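PDB 3KZG: arginine 3rd transport system periplasmic binding protein from Legionella pneumophila subsp. pneumophila str. Philadelphia 1, which probably binds arginine or a related amino acid in the periplasm and delivers it to a membrane transport system. Local coordinates for residues Lys11-Phe16 / Glu138-Met143; Asn91-Thr96 / Glu160-Trp165; Ile195-Asn198 / Leu204-Lys207. All coordinates share one frame; numbering follows the deposited sequence.

The three contacts sample the two-lobed architecture of this periplasmic binding protein. Interaction 2 is buried within one lobe, where helix 159-166 packs on strand 91-97; interaction 3, also buried, lies in the other lobe and joins the short strand 196-197 to helix 202-217, the two centres about 28 Å apart. Interaction 1 spans the two lobes and is only partly buried. It touches interaction 2, since Phe12, Asn13, Pro14 and Pro15 all reach helix 159-166, whereas interaction 3 meets neither of the others. Chemistry follows place: interactions 2 and 3 rest on small aliphatic contacts, while interaction 1 sets a phenyl ring against a glutamine amide. No hydrogen bond crosses any of the three.

Interaction 1 of 3, residues Lys11-Phe16 / Glu138-Met143; sequences KFNPPF and ELIQDM
The phenyl ring of Phe12 and the side-chain amide of Gln141 meet at a slant, their planes 49° apart, with Phe12 CD2 lying 3.6 Å from Gln141 CD. One face of the ring carries Pro14 CD, 3.7 Å above the plane and over its centre, while Trp165 CZ2 of helix 159-166 packs at Phe12 CE2. Gln141 brings its amide obliquely against the ring and CB of Phe12: the bend at chi2 (94°) turns the amide toward Phe12, while Gln141 CG, placed by chi1, lies 3.6 Å from Phe12 CD2. The aromatic group therefore meets both the methylene and the amide of the glutamine, by van der Waals contact rather than by any hydrogen bond.

Ile140 packs against the main chain. Its CG1 presses close to Phe12 O, at 3.1 Å, and CB lies 4.2 Å from Phe12 CD2. The CG1 and CD1 atoms also brush Asn13 OD1, while the other end of that amide, ND2, is hydrogen-bonded to Asp158; Arg116 touches the side chains of both Asn13 and Ile140.

Residues 11-16 come from the end of strand 4-13 and residues 138-143 from the start of helix 140-148, with Leu139 at the N-cap. The contact bridges the two lobes, probably beside the cleft in which family 3 solute-binding proteins hold their ligand.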
ATOM      1  N   LYS A  11      21.049  -9.065  28.771  1.00 21.36           N
ATOM      2  CA  LYS A  11      22.357  -8.531  28.417  1.00 22.05           C
ATOM      3  C   LYS A  11      22.882  -8.894  27.034  1.00 20.92           C
ATOM      4  O   LYS A  11      23.640  -8.133  26.444  1.00 23.05           O
ATOM      5  CB  LYS A  11      23.393  -8.955  29.467  1.00 23.12           C
ATOM      6  CG  LYS A  11      23.354  -8.117  30.733  1.00 25.60           C
ATOM      7  CD  LYS A  11      24.342  -8.619  31.771  1.00 27.18           C
ATOM      8  CE  LYS A  11      24.463  -7.636  32.932  1.00 30.20           C
ATOM      9  NZ  LYS A  11      25.292  -8.180  34.045  1.00 30.29           N
ATOM     10  N   PHE A  12      22.490 -10.044  26.505  1.00 21.34           N
ATOM     11  CA  PHE A  12      23.000 -10.427  25.201  1.00 21.37           C
ATOM     12  C   PHE A  12      22.135 -11.445  24.468  1.00 21.11           C
ATOM     13  O   PHE A  12      22.056 -12.620  24.844  1.00 19.89           O
ATOM     14  CB  PHE A  12      24.428 -10.973  25.356  1.00 20.55           C
ATOM     15  CG  PHE A  12      25.157 -11.156  24.054  1.00 20.63           C
ATOM     16  CD1 PHE A  12      25.487 -10.058  23.263  1.00 21.30           C
ATOM     17  CD2 PHE A  12      25.506 -12.428  23.611  1.00 21.31           C
ATOM     18  CE1 PHE A  12      26.155 -10.225  22.048  1.00 20.78           C
ATOM     19  CE2 PHE A  12      26.173 -12.607  22.399  1.00 19.51           C
ATOM     20  CZ  PHE A  12      26.499 -11.501  21.615  1.00 19.21           C
ATOM     21  N   ASN A  13      21.468 -10.982  23.422  1.00 22.29           N
ATOM     22  CA  ASN A  13      20.645 -11.865  22.609  1.00 21.85           C
ATOM     23  C   ASN A  13      20.267 -11.141  21.334  1.00 21.27           C
ATOM     24  O   ASN A  13      19.091 -10.937  21.046  1.00 21.28           O
ATOM     25  CB  ASN A  13      19.388 -12.313  23.357  1.00 21.98           C
ATOM     26  CG  ASN A  13      18.559 -13.307  22.553  1.00 22.72           C
ATOM     27  OD1 ASN A  13      19.105 -14.195  21.892  1.00 22.63           O
ATOM     28  ND2 ASN A  13      17.235 -13.168  22.614  1.00 17.55           N
ATOM     29  N   PRO A  14      21.278 -10.724  20.561  1.00 19.82           N
ATOM     30  CA  PRO A  14      21.012 -10.023  19.304  1.00 18.00           C
ATOM     31  C   PRO A  14      20.091 -10.904  18.464  1.00 16.39           C
ATOM     32  O   PRO A  14      20.128 -12.131  18.579  1.00 16.29           O
ATOM     33  CB  PRO A  14      22.408  -9.867  18.697  1.00 19.20           C
ATOM     34  CG  PRO A  14      23.161 -11.054  19.262  1.00 19.40           C
ATOM     35  CD  PRO A  14      22.706 -11.054  20.695  1.00 19.69           C
ATOM     36  N   PRO A  15      19.265 -10.298  17.595  1.00 14.09           N
ATOM     37  CA  PRO A  15      19.144  -8.860  17.350  1.00 13.55           C
ATOM     38  C   PRO A  15      18.149  -8.125  18.249  1.00 13.49           C
ATOM     39  O   PRO A  15      17.798  -6.985  17.957  1.00 15.47           O
ATOM     40  CB  PRO A  15      18.708  -8.813  15.895  1.00 12.53           C
ATOM     41  CG  PRO A  15      17.749  -9.957  15.844  1.00 13.12           C
ATOM     42  CD  PRO A  15      18.480 -11.057  16.602  1.00 14.93           C
ATOM     43  N   PHE A  16      17.693  -8.770  19.322  1.00 14.20           N
ATOM     44  CA  PHE A  16      16.722  -8.148  20.233  1.00 15.91           C
ATOM     45  C   PHE A  16      17.356  -7.077  21.127  1.00 15.82           C
ATOM     46  O   PHE A  16      16.844  -5.965  21.242  1.00 15.07           O
ATOM     47  CB  PHE A  16      16.036  -9.234  21.067  1.00 16.34           C
ATOM     48  CG  PHE A  16      15.230 -10.191  20.242  1.00 17.85           C
ATOM     49  CD1 PHE A  16      13.962  -9.840  19.789  1.00 18.29           C
ATOM     50  CD2 PHE A  16      15.763 -11.421  19.857  1.00 18.48           C
ATOM     51  CE1 PHE A  16      13.231 -10.700  18.963  1.00 19.15           C
ATOM     52  CE2 PHE A  16      15.042 -12.289  19.031  1.00 17.48           C
ATOM     53  CZ  PHE A  16      13.770 -11.923  18.584  1.00 18.45           C
ATOM     54  N   GLU A 138      23.054 -20.129  31.324  1.00 25.42           N
ATOM     55  CA  GLU A 138      22.518 -18.866  31.817  1.00 28.26           C
ATOM     56  C   GLU A 138      22.728 -17.730  30.821  1.00 25.80           C
ATOM     57  O   GLU A 138      21.875 -16.858  30.692  1.00 25.20           O
ATOM     58  CB  GLU A 138      23.137 -18.507  33.174  1.00 31.68           C
ATOM     59  CG  GLU A 138      22.741 -19.455  34.300  1.00 36.71           C
ATOM     60  CD  GLU A 138      23.201 -18.969  35.663  1.00 40.12           C
ATOM     61  OE1 GLU A 138      24.416 -18.736  35.836  1.00 43.73           O
ATOM     62  OE2 GLU A 138      22.350 -18.822  36.565  1.00 41.26           O
ATOM     63  N   LEU A 139      23.864 -17.742  30.127  1.00 24.87           N
ATOM     64  CA  LEU A 139      24.165 -16.717  29.123  1.00 24.38           C
ATOM     65  C   LEU A 139      24.218 -17.322  27.726  1.00 23.58           C
ATOM     66  O   LEU A 139      24.627 -18.469  27.552  1.00 22.29           O
ATOM     67  CB  LEU A 139      25.517 -16.041  29.393  1.00 25.48           C
ATOM     68  CG  LEU A 139      25.721 -15.244  30.675  1.00 28.77           C
ATOM     69  CD1 LEU A 139      25.847 -16.200  31.847  1.00 29.80           C
ATOM     70  CD2 LEU A 139      26.982 -14.392  30.554  1.00 29.00           C
ATOM     71  N   ILE A 140      23.804 -16.539  26.734  1.00 22.97           N
ATOM     72  CA  ILE A 140      23.832 -16.983  25.350  1.00 24.28           C
ATOM     73  C   ILE A 140      25.292 -17.246  24.954  1.00 23.99           C
ATOM     74  O   ILE A 140      25.580 -18.162  24.192  1.00 23.45           O
ATOM     75  CB  ILE A 140      23.234 -15.905  24.408  1.00 23.93           C
ATOM     76  CG1 ILE A 140      21.739 -15.718  24.695  1.00 26.29           C
ATOM     77  CG2 ILE A 140      23.465 -16.286  22.950  1.00 23.49           C
ATOM     78  CD1 ILE A 140      20.882 -16.937  24.407  1.00 28.35           C
ATOM     79  N   GLN A 141      26.210 -16.445  25.485  1.00 24.44           N
ATOM     80  CA  GLN A 141      27.630 -16.605  25.164  1.00 25.54           C
ATOM     81  C   GLN A 141      28.155 -17.975  25.571  1.00 25.58           C
ATOM     82  O   GLN A 141      28.930 -18.589  24.839  1.00 26.83           O
ATOM     83  CB  GLN A 141      28.473 -15.520  25.846  1.00 24.71           C
ATOM     84  CG  GLN A 141      28.045 -14.099  25.544  1.00 25.68           C
ATOM     85  CD  GLN A 141      27.089 -13.553  26.585  1.00 23.56           C
ATOM     86  OE1 GLN A 141      26.008 -14.095  26.800  1.00 20.84           O
ATOM     87  NE2 GLN A 141      27.491 -12.473  27.244  1.00 25.72           N
ATOM     88  N   ASP A 142      27.733 -18.442  26.743  1.00 26.06           N
ATOM     89  CA  ASP A 142      28.141 -19.742  27.268  1.00 26.35           C
ATOM     90  C   ASP A 142      27.592 -20.848  26.378  1.00 25.23           C
ATOM     91  O   ASP A 142      28.271 -21.831  26.082  1.00 23.64           O
ATOM     92  CB  ASP A 142      27.592 -19.947  28.687  1.00 29.77           C
ATOM     93  CG  ASP A 142      28.154 -18.954  29.690  1.00 33.35           C
ATOM     94  OD1 ASP A 142      27.551 -18.804  30.777  1.00 34.66           O
ATOM     95  OD2 ASP A 142      29.198 -18.333  29.398  1.00 35.77           O
HETATM   96  N   MSE A 143      26.344 -20.683  25.963  1.00 23.95           N
HETATM   97  CA  MSE A 143      25.695 -21.671  25.129  1.00 22.87           C
HETATM   98  C   MSE A 143      26.381 -21.806  23.777  1.00 20.21           C
HETATM   99  O   MSE A 143      26.604 -22.917  23.299  1.00 19.31           O
HETATM  100  CB  MSE A 143      24.230 -21.298  24.937  1.00 23.26           C
HETATM  101  CG  MSE A 143      23.474 -22.258  24.046  1.00 26.98           C
HETATM  102 SE   MSE A 143      21.604 -21.931  24.112  1.00 36.61          SE
HETATM  103  CE  MSE A 143      21.583 -20.170  23.298  1.00 23.89           C
TER

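Interaction 2 of 3, residues Asn91-Thr96 / Glu160-Trp165; sequences NSQYIT and EAAKYW
Gln93 lays the aliphatic part of its side chain over the methyl group of Ala162, with CG 3.6 Å and CB 3.9 Å from Ala162 CB. CG stands anti to the backbone N, and the chain then turns at chi2 (72°), which carries the amide along its own strand toward the carbonyl of the next residue. There NE2 donates a nearly straight hydrogen bond to Tyr94 O, 3.0 Å long with an angle of 174° at the hydrogen. The acceptor lies almost in the glutamine amide plane, although the donor is tilted from the plane of the carbonyl. A second hydrogen bond from NE2, to Gly184 O on strand 180-188, helps to fix the rotation of the amide.

Two residues further along, Ile95 extends toward the helix. Its chain is stretched out, and the terminal CD1 does the touching: it lies 3.7 Å from Ala162 O and 4.4 Å from both Ala162 CB and Trp165 CB. The indole of Trp165 turns off from the strand, leaving CB to meet Ile95.

Helix 159-166 follows strand 154-158 directly and folds back across the sheet; the axes of residues 160-165 and 91-96 approach to 7.9 Å, at 37° between their directions. Alanine at the point of closest backbone approach, with a CA separation of 6.4 Å between Ile95 and Ala162, suits this short spacing. The interface itself is held by dispersion and hydrophobic burial, while the buried glutamine nitrogen finds its hydrogen-bond partners, Tyr94 O and Gly184 O, within the sheet, and neither of them is on the helix.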
ATOM      1  N   ASN A  91       8.967 -17.862  17.459  1.00 16.28           N
ATOM      2  CA  ASN A  91       9.331 -19.156  16.889  1.00 18.15           C
ATOM      3  C   ASN A  91      10.718 -19.547  17.378  1.00 16.85           C
ATOM      4  O   ASN A  91      11.575 -18.690  17.555  1.00 17.46           O
ATOM      5  CB  ASN A  91       9.363 -19.105  15.357  1.00 17.41           C
ATOM      6  CG  ASN A  91       8.045 -18.681  14.755  1.00 18.77           C
ATOM      7  OD1 ASN A  91       7.833 -17.508  14.461  1.00 21.10           O
ATOM      8  ND2 ASN A  91       7.148 -19.637  14.573  1.00 17.97           N
ATOM      9  N   SER A  92      10.930 -20.839  17.597  1.00 17.43           N
ATOM     10  CA  SER A  92      12.232 -21.331  18.028  1.00 17.22           C
ATOM     11  C   SER A  92      12.928 -21.898  16.791  1.00 17.35           C
ATOM     12  O   SER A  92      12.295 -22.082  15.744  1.00 16.72           O
ATOM     13  CB  SER A  92      12.079 -22.415  19.100  1.00 16.58           C
ATOM     14  OG  SER A  92      11.468 -23.582  18.591  1.00 19.81           O
ATOM     15  N   GLN A  93      14.223 -22.175  16.906  1.00 16.76           N
ATOM     16  CA  GLN A  93      14.987 -22.698  15.777  1.00 16.74           C
ATOM     17  C   GLN A  93      16.214 -23.480  16.229  1.00 18.04           C
ATOM     18  O   GLN A  93      16.958 -23.029  17.098  1.00 19.28           O
ATOM     19  CB  GLN A  93      15.426 -21.536  14.876  1.00 16.43           C
ATOM     20  CG  GLN A  93      16.392 -21.912  13.745  1.00 16.37           C
ATOM     21  CD  GLN A  93      15.729 -22.713  12.636  1.00 15.53           C
ATOM     22  OE1 GLN A  93      14.787 -22.248  12.000  1.00 16.37           O
ATOM     23  NE2 GLN A  93      16.222 -23.925  12.399  1.00 14.72           N
ATOM     24  N   TYR A  94      16.420 -24.657  15.647  1.00 17.82           N
ATOM     25  CA  TYR A  94      17.588 -25.462  15.988  1.00 17.70           C
ATOM     26  C   TYR A  94      18.757 -24.979  15.135  1.00 19.03           C
ATOM     27  O   TYR A  94      18.613 -24.764  13.926  1.00 18.23           O
ATOM     28  CB  TYR A  94      17.330 -26.952  15.731  1.00 15.91           C
ATOM     29  CG  TYR A  94      16.555 -27.650  16.832  1.00 14.44           C
ATOM     30  CD1 TYR A  94      17.173 -28.008  18.034  1.00 14.49           C
ATOM     31  CD2 TYR A  94      15.199 -27.948  16.676  1.00 15.86           C
ATOM     32  CE1 TYR A  94      16.462 -28.644  19.052  1.00 15.10           C
ATOM     33  CE2 TYR A  94      14.478 -28.585  17.685  1.00 15.35           C
ATOM     34  CZ  TYR A  94      15.115 -28.930  18.871  1.00 16.37           C
ATOM     35  OH  TYR A  94      14.401 -29.564  19.873  1.00 18.23           O
ATOM     36  N   ILE A  95      19.904 -24.789  15.779  1.00 19.47           N
ATOM     37  CA  ILE A  95      21.111 -24.334  15.102  1.00 20.05           C
ATOM     38  C   ILE A  95      22.293 -25.164  15.596  1.00 21.24           C
ATOM     39  O   ILE A  95      22.316 -25.595  16.746  1.00 21.70           O
ATOM     40  CB  ILE A  95      21.363 -22.833  15.379  1.00 20.39           C
ATOM     41  CG1 ILE A  95      22.601 -22.358  14.616  1.00 20.27           C
ATOM     42  CG2 ILE A  95      21.525 -22.592  16.884  1.00 21.42           C
ATOM     43  CD1 ILE A  95      22.807 -20.866  14.671  1.00 19.82           C
ATOM     44  N   THR A  96      23.258 -25.411  14.717  1.00 22.23           N
ATOM     45  CA  THR A  96      24.444 -26.189  15.073  1.00 23.72           C
ATOM     46  C   THR A  96      25.613 -25.696  14.222  1.00 24.61           C
ATOM     47  O   THR A  96      25.437 -24.823  13.379  1.00 24.78           O
ATOM     48  CB  THR A  96      24.217 -27.701  14.828  1.00 23.46           C
ATOM     49  OG1 THR A  96      25.293 -28.449  15.409  1.00 23.27           O
ATOM     50  CG2 THR A  96      24.143 -28.005  13.336  1.00 23.73           C
ATOM     51  N   GLU A 160      14.903 -15.568  15.167  1.00 13.61           N
ATOM     52  CA  GLU A 160      15.635 -14.403  14.671  1.00 15.24           C
ATOM     53  C   GLU A 160      17.050 -14.333  15.247  1.00 15.54           C
ATOM     54  O   GLU A 160      17.939 -13.726  14.643  1.00 14.82           O
ATOM     55  CB  GLU A 160      14.905 -13.092  14.991  1.00 15.72           C
ATOM     56  CG  GLU A 160      13.596 -12.858  14.241  1.00 18.23           C
ATOM     57  CD  GLU A 160      13.731 -12.961  12.731  1.00 19.80           C
ATOM     58  OE1 GLU A 160      14.837 -12.732  12.203  1.00 21.94           O
ATOM     59  OE2 GLU A 160      12.718 -13.265  12.070  1.00 20.99           O
ATOM     60  N   ALA A 161      17.253 -14.930  16.419  1.00 15.53           N
ATOM     61  CA  ALA A 161      18.577 -14.946  17.041  1.00 16.89           C
ATOM     62  C   ALA A 161      19.444 -15.943  16.279  1.00 16.98           C
ATOM     63  O   ALA A 161      20.630 -15.708  16.058  1.00 17.60           O
ATOM     64  CB  ALA A 161      18.477 -15.362  18.514  1.00 14.80           C
ATOM     65  N   ALA A 162      18.841 -17.062  15.888  1.00 15.26           N
ATOM     66  CA  ALA A 162      19.549 -18.101  15.142  1.00 17.95           C
ATOM     67  C   ALA A 162      19.981 -17.574  13.780  1.00 17.76           C
ATOM     68  O   ALA A 162      21.114 -17.795  13.351  1.00 18.96           O
ATOM     69  CB  ALA A 162      18.657 -19.330  14.967  1.00 15.28           C
ATOM     70  N   LYS A 163      19.075 -16.876  13.104  1.00 20.01           N
ATOM     71  CA  LYS A 163      19.373 -16.309  11.794  1.00 23.04           C
ATOM     72  C   LYS A 163      20.472 -15.259  11.907  1.00 22.26           C
ATOM     73  O   LYS A 163      21.340 -15.160  11.040  1.00 21.56           O
ATOM     74  CB  LYS A 163      18.122 -15.671  11.186  1.00 27.48           C
ATOM     75  CG  LYS A 163      17.125 -16.663  10.623  1.00 31.74           C
ATOM     76  CD  LYS A 163      16.222 -15.980   9.611  1.00 37.65           C
ATOM     77  CE  LYS A 163      17.029 -15.425   8.444  1.00 38.91           C
ATOM     78  NZ  LYS A 163      16.161 -14.720   7.462  1.00 41.56           N
ATOM     79  N   TYR A 164      20.421 -14.472  12.977  1.00 20.60           N
ATOM     80  CA  TYR A 164      21.425 -13.443  13.211  1.00 19.90           C
ATOM     81  C   TYR A 164      22.819 -14.077  13.248  1.00 20.19           C
ATOM     82  O   TYR A 164      23.721 -13.673  12.515  1.00 19.59           O
ATOM     83  CB  TYR A 164      21.158 -12.743  14.547  1.00 20.40           C
ATOM     84  CG  TYR A 164      22.280 -11.835  14.980  1.00 20.38           C
ATOM     85  CD1 TYR A 164      22.356 -10.523  14.521  1.00 19.24           C
ATOM     86  CD2 TYR A 164      23.299 -12.307  15.810  1.00 17.67           C
ATOM     87  CE1 TYR A 164      23.420  -9.699  14.874  1.00 20.07           C
ATOM     88  CE2 TYR A 164      24.370 -11.489  16.167  1.00 20.77           C
ATOM     89  CZ  TYR A 164      24.421 -10.187  15.691  1.00 19.89           C
ATOM     90  OH  TYR A 164      25.478  -9.373  16.008  1.00 22.65           O
ATOM     91  N   TRP A 165      22.980 -15.078  14.105  1.00 21.37           N
ATOM     92  CA  TRP A 165      24.258 -15.747  14.256  1.00 23.95           C
ATOM     93  C   TRP A 165      24.781 -16.411  12.996  1.00 26.55           C
ATOM     94  O   TRP A 165      25.975 -16.348  12.711  1.00 25.76           O
ATOM     95  CB  TRP A 165      24.189 -16.763  15.399  1.00 24.10           C
ATOM     96  CG  TRP A 165      24.152 -16.092  16.728  1.00 24.96           C
ATOM     97  CD1 TRP A 165      23.084 -15.996  17.573  1.00 25.26           C
ATOM     98  CD2 TRP A 165      25.208 -15.336  17.328  1.00 24.94           C
ATOM     99  NE1 TRP A 165      23.408 -15.221  18.661  1.00 25.01           N
ATOM    100  CE2 TRP A 165      24.707 -14.803  18.535  1.00 24.41           C
ATOM    101  CE3 TRP A 165      26.534 -15.056  16.961  1.00 26.18           C
ATOM    102  CZ2 TRP A 165      25.482 -14.003  19.378  1.00 23.31           C
ATOM    103  CZ3 TRP A 165      27.309 -14.257  17.804  1.00 24.19           C
ATOM    104  CH2 TRP A 165      26.777 -13.742  18.997  1.00 23.32           C
TER

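Interaction 3 of 3, residues Ile195-Asn198 / Leu204-Lys207; sequences IMAN and LIKK
Apolar packing carries this contact, and it centres on the ethyl arm of Ile205. Ile205 CD1 rests 3.7 Å from Ala197 CB, with Ile205 CG1 just behind at 3.9 Å from the same methyl. CG1 is placed beside the backbone N (chi1 -71°), and a further bend at chi2 (-62°) sets CD1 against the strand. The same isoleucine also touches Ile82 on the adjoining strand 82-83, so it spans both strands of the pair. Next to it on the helix, Lys206 makes a plain packing contact with Glu191 of a second subunit.

Against the main chain the contact is looser: Ile205 CD1 lies 4.2 Å from Ile195 O, and the Ile195 side chain packs on Met34 and Ile37 of helix 29-40.

Polar bonds serve the strand rather than the interface. Ile195 N is hydrogen-bonded to Ser84 OG, and the backbone of Ala197 pairs with that of Ile82 in a two-stranded antiparallel sheet.

The chain here runs from strand 196-197 through a short turn into helix 202-217, which doubles back to pack on the strand it has just left. This short strand followed by a packed helix belongs to the lobe that holds both chain termini, as in the type II periplasmic binding protein fold.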
ATOM      1  N   ILE A 195       5.670  -7.571  26.093  1.00 16.43           N
ATOM      2  CA  ILE A 195       6.183  -6.779  27.202  1.00 15.97           C
ATOM      3  C   ILE A 195       5.520  -7.348  28.460  1.00 18.37           C
ATOM      4  O   ILE A 195       4.296  -7.447  28.535  1.00 17.47           O
ATOM      5  CB  ILE A 195       5.833  -5.293  26.993  1.00 18.30           C
ATOM      6  CG1 ILE A 195       6.540  -4.791  25.725  1.00 17.98           C
ATOM      7  CG2 ILE A 195       6.261  -4.459  28.193  1.00 17.63           C
ATOM      8  CD1 ILE A 195       6.218  -3.368  25.365  1.00 18.13           C
HETATM    9  N   MSE A 196       6.340  -7.733  29.435  1.00 18.83           N
HETATM   10  CA  MSE A 196       5.859  -8.347  30.667  1.00 19.21           C
HETATM   11  C   MSE A 196       5.805  -7.394  31.856  1.00 19.18           C
HETATM   12  O   MSE A 196       6.603  -6.466  31.968  1.00 17.45           O
HETATM   13  CB  MSE A 196       6.754  -9.540  30.987  1.00 23.99           C
HETATM   14  CG  MSE A 196       6.213 -10.534  31.986  1.00 28.68           C
HETATM   15 SE   MSE A 196       7.420 -12.042  32.061  1.00 39.79          SE
HETATM   16  CE  MSE A 196       8.921 -11.142  32.943  1.00 32.34           C
ATOM     17  N   ALA A 197       4.844  -7.623  32.742  1.00 19.48           N
ATOM     18  CA  ALA A 197       4.698  -6.775  33.911  1.00 20.21           C
ATOM     19  C   ALA A 197       4.030  -7.539  35.040  1.00 20.48           C
ATOM     20  O   ALA A 197       3.575  -8.670  34.850  1.00 21.73           O
ATOM     21  CB  ALA A 197       3.884  -5.537  33.553  1.00 18.87           C
ATOM     22  N   ASN A 198       3.995  -6.932  36.223  1.00 21.23           N
ATOM     23  CA  ASN A 198       3.356  -7.560  37.372  1.00 22.10           C
ATOM     24  C   ASN A 198       1.843  -7.398  37.197  1.00 22.50           C
ATOM     25  O   ASN A 198       1.384  -6.425  36.601  1.00 23.83           O
ATOM     26  CB  ASN A 198       3.837  -6.900  38.672  1.00 21.79           C
ATOM     27  CG  ASN A 198       5.297  -7.213  38.980  1.00 21.06           C
ATOM     28  OD1 ASN A 198       6.130  -6.312  39.102  1.00 23.46           O
ATOM     29  ND2 ASN A 198       5.610  -8.498  39.100  1.00 19.98           N
ATOM     30  N   LEU A 204      -1.071   0.281  33.106  1.00 18.97           N
ATOM     31  CA  LEU A 204       0.056   0.603  32.236  1.00 18.13           C
ATOM     32  C   LEU A 204       0.070  -0.294  30.996  1.00 17.41           C
ATOM     33  O   LEU A 204       0.308   0.173  29.879  1.00 18.11           O
ATOM     34  CB  LEU A 204       1.380   0.457  33.002  1.00 18.19           C
ATOM     35  CG  LEU A 204       2.684   0.661  32.219  1.00 16.41           C
ATOM     36  CD1 LEU A 204       2.697   2.035  31.569  1.00 17.49           C
ATOM     37  CD2 LEU A 204       3.872   0.498  33.158  1.00 15.66           C
ATOM     38  N   ILE A 205      -0.180  -1.580  31.199  1.00 16.00           N
ATOM     39  CA  ILE A 205      -0.202  -2.533  30.098  1.00 16.48           C
ATOM     40  C   ILE A 205      -1.279  -2.149  29.072  1.00 16.68           C
ATOM     41  O   ILE A 205      -1.054  -2.227  27.856  1.00 15.47           O
ATOM     42  CB  ILE A 205      -0.449  -3.963  30.634  1.00 15.86           C
ATOM     43  CG1 ILE A 205       0.798  -4.445  31.386  1.00 17.78           C
ATOM     44  CG2 ILE A 205      -0.776  -4.917  29.496  1.00 16.71           C
ATOM     45  CD1 ILE A 205       2.052  -4.547  30.508  1.00 17.86           C
ATOM     46  N   LYS A 206      -2.441  -1.722  29.564  1.00 15.99           N
ATOM     47  CA  LYS A 206      -3.532  -1.319  28.687  1.00 16.13           C
ATOM     48  C   LYS A 206      -3.171  -0.112  27.832  1.00 17.39           C
ATOM     49  O   LYS A 206      -3.545  -0.043  26.659  1.00 15.60           O
ATOM     50  CB  LYS A 206      -4.798  -1.044  29.504  1.00 16.84           C
ATOM     51  CG  LYS A 206      -5.495  -2.329  29.930  1.00 20.12           C
ATOM     52  CD  LYS A 206      -6.739  -2.069  30.770  1.00 23.97           C
ATOM     53  CE  LYS A 206      -7.356  -3.388  31.226  1.00 23.37           C
ATOM     54  NZ  LYS A 206      -8.527  -3.191  32.116  1.00 25.79           N
ATOM     55  N   LYS A 207      -2.443   0.840  28.413  1.00 15.34           N
ATOM     56  CA  LYS A 207      -2.021   2.022  27.667  1.00 16.42           C
ATOM     57  C   LYS A 207      -0.998   1.595  26.602  1.00 14.47           C
ATOM     58  O   LYS A 207      -0.981   2.121  25.491  1.00 13.30           O
ATOM     59  CB  LYS A 207      -1.408   3.059  28.624  1.00 20.97           C
ATOM     60  CG  LYS A 207      -2.419   3.657  29.617  1.00 25.21           C
ATOM     61  CD  LYS A 207      -1.768   4.570  30.662  1.00 29.06           C
ATOM     62  CE  LYS A 207      -0.947   3.770  31.672  1.00 32.60           C
ATOM     63  NZ  LYS A 207      -0.466   4.592  32.836  1.00 32.73           N
TER